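Local coordinates for protein oxygen-independent coproporphyrinogen III oxidase (Escherichia coli, PDB 1OLT) that catalyses the anaerobic oxidative decarboxylation of two propionate groups of coproporphyrinogen III to give protoporphyrinogen IX in heme biosynthesis, using a [4Fe-4S] cluster and S-adenosylmethionine, at residues 49-63 / 103-117. Numbering follows the deposited sequence. Where two conformers were deposited one is given.
With SAM (S-adenosylmethionine), chain D; SF4 (iron/sulfur cluster), chain B; SAM (S-adenosylmethionine), chain C.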
loop_
_atom_site.group_PDB
_atom_site.type_symbol
_atom_site.label_atom_id
_atom_site.label_comp_id
_atom_site.label_asym_id
_atom_site.label_seq_id
_atom_site.Cartn_x
_atom_site.Cartn_y
_atom_site.Cartn_z
ATOM N N PRO A 49 21.030 -4.457 -13.098
ATOM C CA PRO A 49 21.353 -5.787 -12.538
ATOM C C PRO A 49 21.835 -5.845 -11.055
ATOM O O PRO A 49 21.842 -6.911 -10.463
ATOM C CB PRO A 49 22.407 -6.387 -13.536
ATOM C CG PRO A 49 22.781 -5.284 -14.523
ATOM C CD PRO A 49 21.911 -4.076 -14.229
ATOM N N GLU A 50 22.195 -4.696 -10.509
ATOM C CA GLU A 50 22.773 -4.551 -9.187
ATOM C C GLU A 50 21.675 -4.424 -8.119
ATOM O O GLU A 50 21.794 -4.856 -6.971
ATOM C CB GLU A 50 23.625 -3.257 -9.218
ATOM C CG GLU A 50 22.826 -1.925 -9.233
ATOM C CD GLU A 50 22.173 -1.518 -10.587
ATOM O OE1 GLU A 50 22.506 -2.121 -11.638
ATOM O OE2 GLU A 50 21.363 -0.549 -10.590
ATOM N N ARG A 51 20.597 -3.791 -8.548
ATOM C CA ARG A 51 19.619 -3.243 -7.688
ATOM C C ARG A 51 19.021 -4.344 -6.764
ATOM O O ARG A 51 18.819 -5.491 -7.172
ATOM C CB ARG A 51 18.525 -2.619 -8.522
ATOM C CG ARG A 51 17.680 -1.628 -7.804
ATOM C CD ARG A 51 16.836 -0.746 -8.752
ATOM N NE ARG A 51 17.633 0.379 -9.209
ATOM C CZ ARG A 51 17.123 1.515 -9.703
ATOM N NH1 ARG A 51 15.807 1.693 -9.851
ATOM N NH2 ARG A 51 17.942 2.489 -10.061
ATOM N N PRO A 52 18.876 -4.017 -5.508
ATOM C CA PRO A 52 18.187 -4.922 -4.610
ATOM C C PRO A 52 16.777 -5.304 -5.184
ATOM O O PRO A 52 16.147 -4.540 -5.915
ATOM C CB PRO A 52 18.037 -4.099 -3.338
ATOM C CG PRO A 52 19.040 -2.979 -3.395
ATOM C CD PRO A 52 19.372 -2.776 -4.841
ATOM N N LEU A 53 16.307 -6.489 -4.831
ATOM C CA LEU A 53 15.040 -6.995 -5.287
ATOM C C LEU A 53 14.091 -7.078 -4.110
ATOM O O LEU A 53 14.419 -7.593 -3.063
ATOM C CB LEU A 53 15.240 -8.388 -5.950
ATOM C CG LEU A 53 14.069 -9.018 -6.704
ATOM C CD1 LEU A 53 13.526 -8.176 -7.789
ATOM C CD2 LEU A 53 14.444 -10.439 -7.294
ATOM N N SER A 54 12.895 -6.584 -4.331
ATOM C CA SER A 54 11.736 -6.737 -3.478
ATOM C C SER A 54 10.707 -7.649 -4.175
ATOM O O SER A 54 10.546 -7.577 -5.375
ATOM C CB SER A 54 11.134 -5.331 -3.235
ATOM O OG SER A 54 9.944 -5.472 -2.430
ATOM N N LEU A 55 10.043 -8.504 -3.426
ATOM C CA LEU A 55 9.090 -9.435 -3.953
ATOM C C LEU A 55 7.727 -9.147 -3.366
ATOM O O LEU A 55 7.609 -8.927 -2.205
ATOM C CB LEU A 55 9.508 -10.879 -3.616
ATOM C CG LEU A 55 10.850 -11.321 -4.123
ATOM C CD1 LEU A 55 11.065 -12.749 -3.698
ATOM C CD2 LEU A 55 10.955 -11.184 -5.559
ATOM N N TYR A 56 6.704 -9.163 -4.204
ATOM C CA TYR A 56 5.302 -9.082 -3.778
ATOM C C TYR A 56 4.573 -10.336 -4.302
ATOM O O TYR A 56 4.719 -10.664 -5.462
ATOM C CB TYR A 56 4.606 -7.821 -4.331
ATOM C CG TYR A 56 3.166 -7.828 -3.977
ATOM C CD1 TYR A 56 2.749 -7.484 -2.708
ATOM C CD2 TYR A 56 2.198 -8.257 -4.894
ATOM C CE1 TYR A 56 1.357 -7.596 -2.354
ATOM C CE2 TYR A 56 0.825 -8.317 -4.554
ATOM C CZ TYR A 56 0.430 -7.996 -3.297
ATOM O OH TYR A 56 -0.882 -8.118 -2.919
ATOM N N VAL A 57 3.817 -11.030 -3.440
ATOM C CA VAL A 57 2.957 -12.118 -3.865
ATOM C C VAL A 57 1.482 -11.803 -3.477
ATOM O O VAL A 57 1.189 -11.454 -2.308
ATOM C CB VAL A 57 3.360 -13.469 -3.237
ATOM C CG1 VAL A 57 2.443 -14.560 -3.791
ATOM C CG2 VAL A 57 4.834 -13.797 -3.480
ATOM N N HIS A 58 0.590 -11.847 -4.463
ATOM C CA HIS A 58 -0.818 -11.611 -4.261
ATOM C C HIS A 58 -1.473 -12.969 -3.933
ATOM O O HIS A 58 -1.290 -13.928 -4.658
ATOM C CB HIS A 58 -1.500 -11.061 -5.478
ATOM C CG HIS A 58 -2.764 -10.340 -5.141
ATOM N ND1 HIS A 58 -2.757 -9.124 -4.497
ATOM C CD2 HIS A 58 -4.069 -10.660 -5.351
ATOM C CE1 HIS A 58 -4.012 -8.711 -4.354
ATOM N NE2 HIS A 58 -4.823 -9.626 -4.865
ATOM N N ILE A 59 -2.170 -13.032 -2.833
ATOM C CA ILE A 59 -2.937 -14.195 -2.437
ATOM C C ILE A 59 -4.401 -13.735 -2.418
ATOM O O ILE A 59 -4.794 -12.950 -1.539
ATOM C CB ILE A 59 -2.523 -14.723 -1.036
ATOM C CG1 ILE A 59 -1.052 -15.099 -0.881
ATOM C CG2 ILE A 59 -3.371 -15.969 -0.688
ATOM C CD1 ILE A 59 -0.581 -16.134 -1.819
ATOM N N PRO A 60 -5.205 -14.114 -3.408
ATOM C CA PRO A 60 -6.484 -13.436 -3.540
ATOM C C PRO A 60 -7.629 -13.919 -2.659
ATOM O O PRO A 60 -8.598 -13.178 -2.513
ATOM C CB PRO A 60 -6.838 -13.656 -5.017
ATOM C CG PRO A 60 -6.227 -15.050 -5.352
ATOM C CD PRO A 60 -4.962 -15.040 -4.550
ATOM N N PHE A 61 -7.514 -15.077 -2.032
ATOM C CA PHE A 61 -8.641 -15.710 -1.426
ATOM C C PHE A 61 -9.012 -15.113 -0.063
ATOM O O PHE A 61 -8.134 -14.799 0.755
ATOM C CB PHE A 61 -8.378 -17.251 -1.358
ATOM C CG PHE A 61 -8.065 -17.858 -2.668
ATOM C CD1 PHE A 61 -8.990 -17.917 -3.646
ATOM C CD2 PHE A 61 -6.784 -18.327 -2.922
ATOM C CE1 PHE A 61 -8.656 -18.444 -4.903
ATOM C CE2 PHE A 61 -6.469 -18.837 -4.148
ATOM C CZ PHE A 61 -7.397 -18.931 -5.098
ATOM N N CYS A 62 -10.318 -14.998 0.168
ATOM C CA CYS A 62 -10.872 -14.636 1.466
ATOM C C CYS A 62 -11.972 -15.623 1.871
ATOM O O CYS A 62 -12.655 -16.193 1.030
ATOM C CB CYS A 62 -11.418 -13.217 1.446
ATOM S SG CYS A 62 -10.245 -11.961 0.941
ATOM N N HIS A 63 -12.171 -15.782 3.176
ATOM C CA HIS A 63 -13.195 -16.701 3.714
ATOM C C HIS A 63 -14.628 -16.175 3.488
ATOM O O HIS A 63 -15.548 -16.950 3.243
ATOM C CB HIS A 63 -12.981 -16.929 5.223
ATOM C CG HIS A 63 -11.694 -17.622 5.526
ATOM N ND1 HIS A 63 -11.329 -18.806 4.928
ATOM C CD2 HIS A 63 -10.743 -17.358 6.439
ATOM C CE1 HIS A 63 -10.162 -19.202 5.401
ATOM N NE2 HIS A 63 -9.773 -18.335 6.308
ATOM N N ARG A 103 20.409 -11.547 -8.101
ATOM C CA ARG A 103 19.872 -10.531 -7.218
ATOM C C ARG A 103 19.876 -11.013 -5.794
ATOM O O ARG A 103 19.978 -12.220 -5.526
ATOM C CB ARG A 103 18.448 -10.164 -7.629
ATOM C CG ARG A 103 18.318 -9.711 -9.077
ATOM C CD ARG A 103 18.855 -8.342 -9.393
ATOM N NE ARG A 103 18.211 -7.878 -10.625
ATOM C CZ ARG A 103 17.403 -6.834 -10.728
ATOM N NH1 ARG A 103 17.159 -6.049 -9.680
ATOM N NH2 ARG A 103 16.864 -6.556 -11.911
ATOM N N HIS A 104 19.716 -10.038 -4.892
ATOM C CA HIS A 104 19.595 -10.253 -3.473
ATOM C C HIS A 104 18.298 -9.611 -3.039
ATOM O O HIS A 104 18.066 -8.451 -3.362
ATOM C CB HIS A 104 20.789 -9.610 -2.790
ATOM C CG HIS A 104 22.082 -10.251 -3.185
ATOM N ND1 HIS A 104 22.696 -11.217 -2.418
ATOM C CD2 HIS A 104 22.831 -10.134 -4.314
ATOM C CE1 HIS A 104 23.804 -11.619 -3.022
ATOM N NE2 HIS A 104 23.898 -10.994 -4.184
ATOM N N VAL A 105 17.469 -10.383 -2.334
ATOM C CA VAL A 105 16.129 -9.979 -1.970
ATOM C C VAL A 105 16.203 -9.322 -0.588
ATOM O O VAL A 105 16.679 -9.920 0.354
ATOM C CB VAL A 105 15.173 -11.144 -1.994
ATOM C CG1 VAL A 105 13.892 -10.726 -1.446
ATOM C CG2 VAL A 105 15.020 -11.628 -3.473
ATOM N N SER A 106 15.783 -8.063 -0.508
ATOM C CA SER A 106 15.774 -7.305 0.723
ATOM C C SER A 106 14.383 -7.215 1.338
ATOM O O SER A 106 14.220 -6.808 2.504
ATOM C CB SER A 106 16.318 -5.880 0.449
ATOM O OG SER A 106 15.476 -5.211 -0.494
ATOM N N GLN A 107 13.386 -7.640 0.580
ATOM C CA GLN A 107 11.979 -7.418 0.959
ATOM C C GLN A 107 11.011 -8.443 0.337
ATOM O O GLN A 107 11.108 -8.692 -0.862
ATOM C CB GLN A 107 11.616 -6.056 0.456
ATOM C CG GLN A 107 10.435 -5.429 1.072
ATOM C CD GLN A 107 10.317 -3.895 0.675
ATOM O OE1 GLN A 107 10.681 -3.009 1.462
ATOM N NE2 GLN A 107 9.812 -3.627 -0.550
ATOM N N LEU A 108 10.084 -8.989 1.136
ATOM C CA LEU A 108 9.003 -9.826 0.631
ATOM C C LEU A 108 7.756 -9.442 1.396
ATOM O O LEU A 108 7.786 -9.355 2.623
ATOM C CB LEU A 108 9.301 -11.310 0.890
ATOM C CG LEU A 108 8.155 -12.310 0.738
ATOM C CD1 LEU A 108 7.701 -12.346 -0.674
ATOM C CD2 LEU A 108 8.601 -13.656 1.224
ATOM N N HIS A 109 6.651 -9.280 0.668
ATOM C CA HIS A 109 5.375 -9.072 1.254
ATOM C C HIS A 109 4.304 -9.903 0.537
ATOM O O HIS A 109 4.311 -10.025 -0.696
ATOM C CB HIS A 109 4.983 -7.643 1.148
ATOM C CG HIS A 109 3.660 -7.335 1.768
ATOM N ND1 HIS A 109 3.543 -6.867 3.031
ATOM C CD2 HIS A 109 2.402 -7.467 1.306
ATOM C CE1 HIS A 109 2.264 -6.656 3.318
ATOM N NE2 HIS A 109 1.552 -6.989 2.280
ATOM N N TRP A 110 3.416 -10.460 1.334
ATOM C CA TRP A 110 2.249 -11.121 0.832
ATOM C C TRP A 110 1.047 -10.218 1.163
ATOM O O TRP A 110 0.797 -9.905 2.310
ATOM C CB TRP A 110 2.034 -12.480 1.489
ATOM C CG TRP A 110 3.109 -13.546 1.185
ATOM C CD1 TRP A 110 4.235 -13.405 0.418
ATOM C CD2 TRP A 110 3.146 -14.886 1.692
ATOM N NE1 TRP A 110 4.980 -14.550 0.436
ATOM C CE2 TRP A 110 4.335 -15.493 1.200
ATOM C CE3 TRP A 110 2.307 -15.644 2.500
ATOM C CZ2 TRP A 110 4.695 -16.801 1.516
ATOM C CZ3 TRP A 110 2.689 -16.972 2.816
ATOM C CH2 TRP A 110 3.838 -17.523 2.320
ATOM N N GLY A 111 0.277 -9.925 0.131
ATOM C CA GLY A 111 -0.901 -9.119 0.216
ATOM C C GLY A 111 -2.085 -9.868 -0.389
ATOM O O GLY A 111 -1.973 -11.020 -0.837
ATOM N N GLY A 112 -3.197 -9.184 -0.489
ATOM C CA GLY A 112 -4.384 -9.821 -1.055
ATOM C C GLY A 112 -5.613 -8.929 -0.998
ATOM O O GLY A 112 -5.476 -7.694 -1.170
ATOM N N GLY A 113 -6.816 -9.501 -0.749
ATOM C CA GLY A 113 -7.037 -10.840 -0.370
ATOM C C GLY A 113 -6.532 -11.085 1.002
ATOM O O GLY A 113 -6.092 -10.169 1.691
ATOM N N THR A 114 -6.544 -12.362 1.414
ATOM C CA THR A 114 -6.163 -12.751 2.721
ATOM C C THR A 114 -5.031 -13.765 2.675
ATOM O O THR A 114 -5.270 -14.977 2.486
ATOM C CB THR A 114 -7.349 -13.357 3.457
ATOM O OG1 THR A 114 -8.443 -12.461 3.582
ATOM C CG2 THR A 114 -6.945 -13.639 4.909
ATOM N N PRO A 115 -3.782 -13.324 2.812
ATOM C CA PRO A 115 -2.656 -14.271 2.832
ATOM C C PRO A 115 -2.786 -15.416 3.811
ATOM O O PRO A 115 -2.350 -16.513 3.441
ATOM C CB PRO A 115 -1.443 -13.386 3.157
ATOM C CG PRO A 115 -1.837 -12.041 2.543
ATOM C CD PRO A 115 -3.309 -11.934 2.780
ATOM N N THR A 116 -3.366 -15.163 4.980
ATOM C CA THR A 116 -3.601 -16.186 5.975
ATOM C C THR A 116 -4.791 -17.115 5.723
ATOM O O THR A 116 -5.120 -17.952 6.584
ATOM C CB THR A 116 -3.630 -15.595 7.399
ATOM O OG1 THR A 116 -4.545 -14.485 7.531
ATOM C CG2 THR A 116 -2.299 -15.082 7.718
ATOM N N TYR A 117 -5.404 -16.972 4.553
ATOM C CA TYR A 117 -6.256 -18.014 4.014
ATOM C C TYR A 117 -5.455 -19.322 3.829
ATOM O O TYR A 117 -6.007 -20.438 3.955
ATOM C CB TYR A 117 -6.804 -17.581 2.674
ATOM C CG TYR A 117 -7.892 -18.486 2.103
ATOM C CD1 TYR A 117 -7.577 -19.672 1.379
ATOM C CD2 TYR A 117 -9.242 -18.139 2.235
ATOM C CE1 TYR A 117 -8.614 -20.486 0.845
ATOM C CE2 TYR A 117 -10.262 -18.943 1.723
ATOM C CZ TYR A 117 -9.944 -20.119 1.023
ATOM O OH TYR A 117 -10.968 -20.873 0.516
HETATM N N SAM D . -5.652 -0.587 -2.061
HETATM C CA SAM D . -6.372 -0.275 -0.812
HETATM C C SAM D . -7.318 0.932 -0.983
HETATM O O SAM D . -8.546 0.880 -0.774
HETATM O OXT SAM D . -6.927 2.056 -1.362
HETATM C CB SAM D . -5.364 -0.053 0.347
HETATM C CG SAM D . -4.554 -1.312 0.794
HETATM S SD SAM D . -2.797 -1.305 0.301
HETATM C CE SAM D . -1.981 -0.712 1.827
HETATM C "C5'" SAM D . -2.140 -3.015 0.254
HETATM C "C4'" SAM D . -2.838 -3.859 -0.800
HETATM O "O4'" SAM D . -2.475 -3.312 -2.058
HETATM C "C3'" SAM D . -2.384 -5.321 -0.851
HETATM O "O3'" SAM D . -2.971 -6.088 0.186
HETATM C "C2'" SAM D . -2.774 -5.655 -2.264
HETATM O "O2'" SAM D . -4.164 -5.807 -2.356
HETATM C "C1'" SAM D . -2.361 -4.379 -3.019
HETATM N N9 SAM D . -0.987 -4.426 -3.489
HETATM C C8 SAM D . 0.131 -4.121 -2.797
HETATM N N7 SAM D . 1.231 -4.329 -3.624
HETATM C C5 SAM D . 0.802 -4.745 -4.786
HETATM C C6 SAM D . 1.450 -5.101 -5.936
HETATM N N6 SAM D . 2.762 -5.031 -6.089
HETATM N N1 SAM D . 0.685 -5.518 -6.965
HETATM C C2 SAM D . -0.653 -5.587 -6.872
HETATM N N3 SAM D . -1.302 -5.266 -5.744
HETATM C C4 SAM D . -0.578 -4.841 -4.719
HETATM FE FE1 SF4 B . -11.009 -10.071 2.041
HETATM FE FE2 SF4 B . -11.319 -7.467 1.604
HETATM FE FE3 SF4 B . -9.918 -8.404 3.530
HETATM FE FE4 SF4 B . -12.282 -8.576 3.559
HETATM S S1 SF4 B . -11.211 -6.549 3.643
HETATM S S2 SF4 B . -11.018 -10.261 4.269
HETATM S S3 SF4 B . -12.837 -9.087 1.597
HETATM S S4 SF4 B . -9.522 -8.571 1.407
HETATM N N SAM C . -7.685 -9.530 4.027
HETATM C CA SAM C . -7.161 -9.018 5.286
HETATM C C SAM C . -8.204 -8.307 6.159
HETATM O O SAM C . -9.281 -7.882 5.615
HETATM O OXT SAM C . -7.937 -8.271 7.342
HETATM C CB SAM C . -6.058 -8.010 4.912
HETATM C CG SAM C . -6.369 -6.564 4.630
HETATM S SD SAM C . -7.219 -6.230 3.109
HETATM C CE SAM C . -6.221 -7.014 1.836
HETATM C "C5'" SAM C . -6.553 -4.527 2.692
HETATM C "C4'" SAM C . -7.232 -3.259 3.319
HETATM O "O4'" SAM C . -7.900 -2.432 2.374
HETATM C "C3'" SAM C . -8.330 -3.584 4.304
HETATM O "O3'" SAM C . -7.853 -4.080 5.560
HETATM C "C2'" SAM C . -9.146 -2.286 4.365
HETATM O "O2'" SAM C . -8.711 -1.461 5.445
HETATM C "C1'" SAM C . -8.807 -1.600 3.065
HETATM N N9 SAM C . -9.949 -1.391 2.198
HETATM C C8 SAM C . -10.556 -2.372 1.457
HETATM N N7 SAM C . -11.547 -1.833 0.755
HETATM C C5 SAM C . -11.565 -0.490 1.028
HETATM C C6 SAM C . -12.374 0.568 0.579
HETATM N N6 SAM C . -13.358 0.405 -0.305
HETATM N N1 SAM C . -12.120 1.819 1.067
HETATM C C2 SAM C . -11.090 2.022 1.991
HETATM N N3 SAM C . -10.302 1.009 2.420
HETATM C C4 SAM C . -10.554 -0.228 1.946
HETATM O O HOH W 1 20.404 -7.241 -5.999
HETATM O O HOH W 2 -10.517 -13.883 4.859
HETATM O O HOH W 3 -7.399 -18.094 8.161
#
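Tyr56 and His109 are bridge partners on neighbouring parallel strands, 53-59 and 105-112, of the radical SAM barrel sheet, joined by a beta-alpha-beta crossover through helix 80-96. Tyr56 CE1 meets the edge of the His109 imidazole at CD2, 3.8 Å away. With CG anti to the backbone N (chi1 175°), the tyrosine ring lies flat beneath the adenine of one SAM, whose C5 sits 3.5 Å above the ring centre. Its OH shares a 2.6 Å hydrogen bond with His58 ND1 and rests on Gly111 CA. Losing this ring to an alanine would probably strip the adenine of its stacking platform and leave His58 ND1 without its mate.

The opposite sheet face is tightly packed: Leu55 CB touches Leu108 CD1, and Val57 CB lies 3.8 Å from Trp110 CD1; helix 80-96 covers Val57 and helix 120-133 covers Leu108 and Trp110. Toward the N-terminal ends the pairing shifts by one residue at a beta bulge and gives way to a more open edge at Pro52 and His104, where water 1 bridges Arg51 O and His104 N; buried beside it, Arg103 NH1 reaches Arg51 O from above the carbonyl plane and also salt-bridges Asp320.

Beyond Ile59, where the pairing loosens, Phe61 CB sits 3.6 Å over the Tyr117 ring centre, and His63 lies nearly parallel to that ring but slid aside. Cys62 SG binds iron FE1 at 2.3 Å, and Gly112 N donates to O3' of the adenine-stacked SAM, while Thr114 OG1 approaches the amino N of the iron-bound SAM. The strand pair thus gathers cluster and both SAM molecules at its C-terminal end, consistent with reductive cleavage of the iron-bound SAM to a radical, the second SAM held alongside.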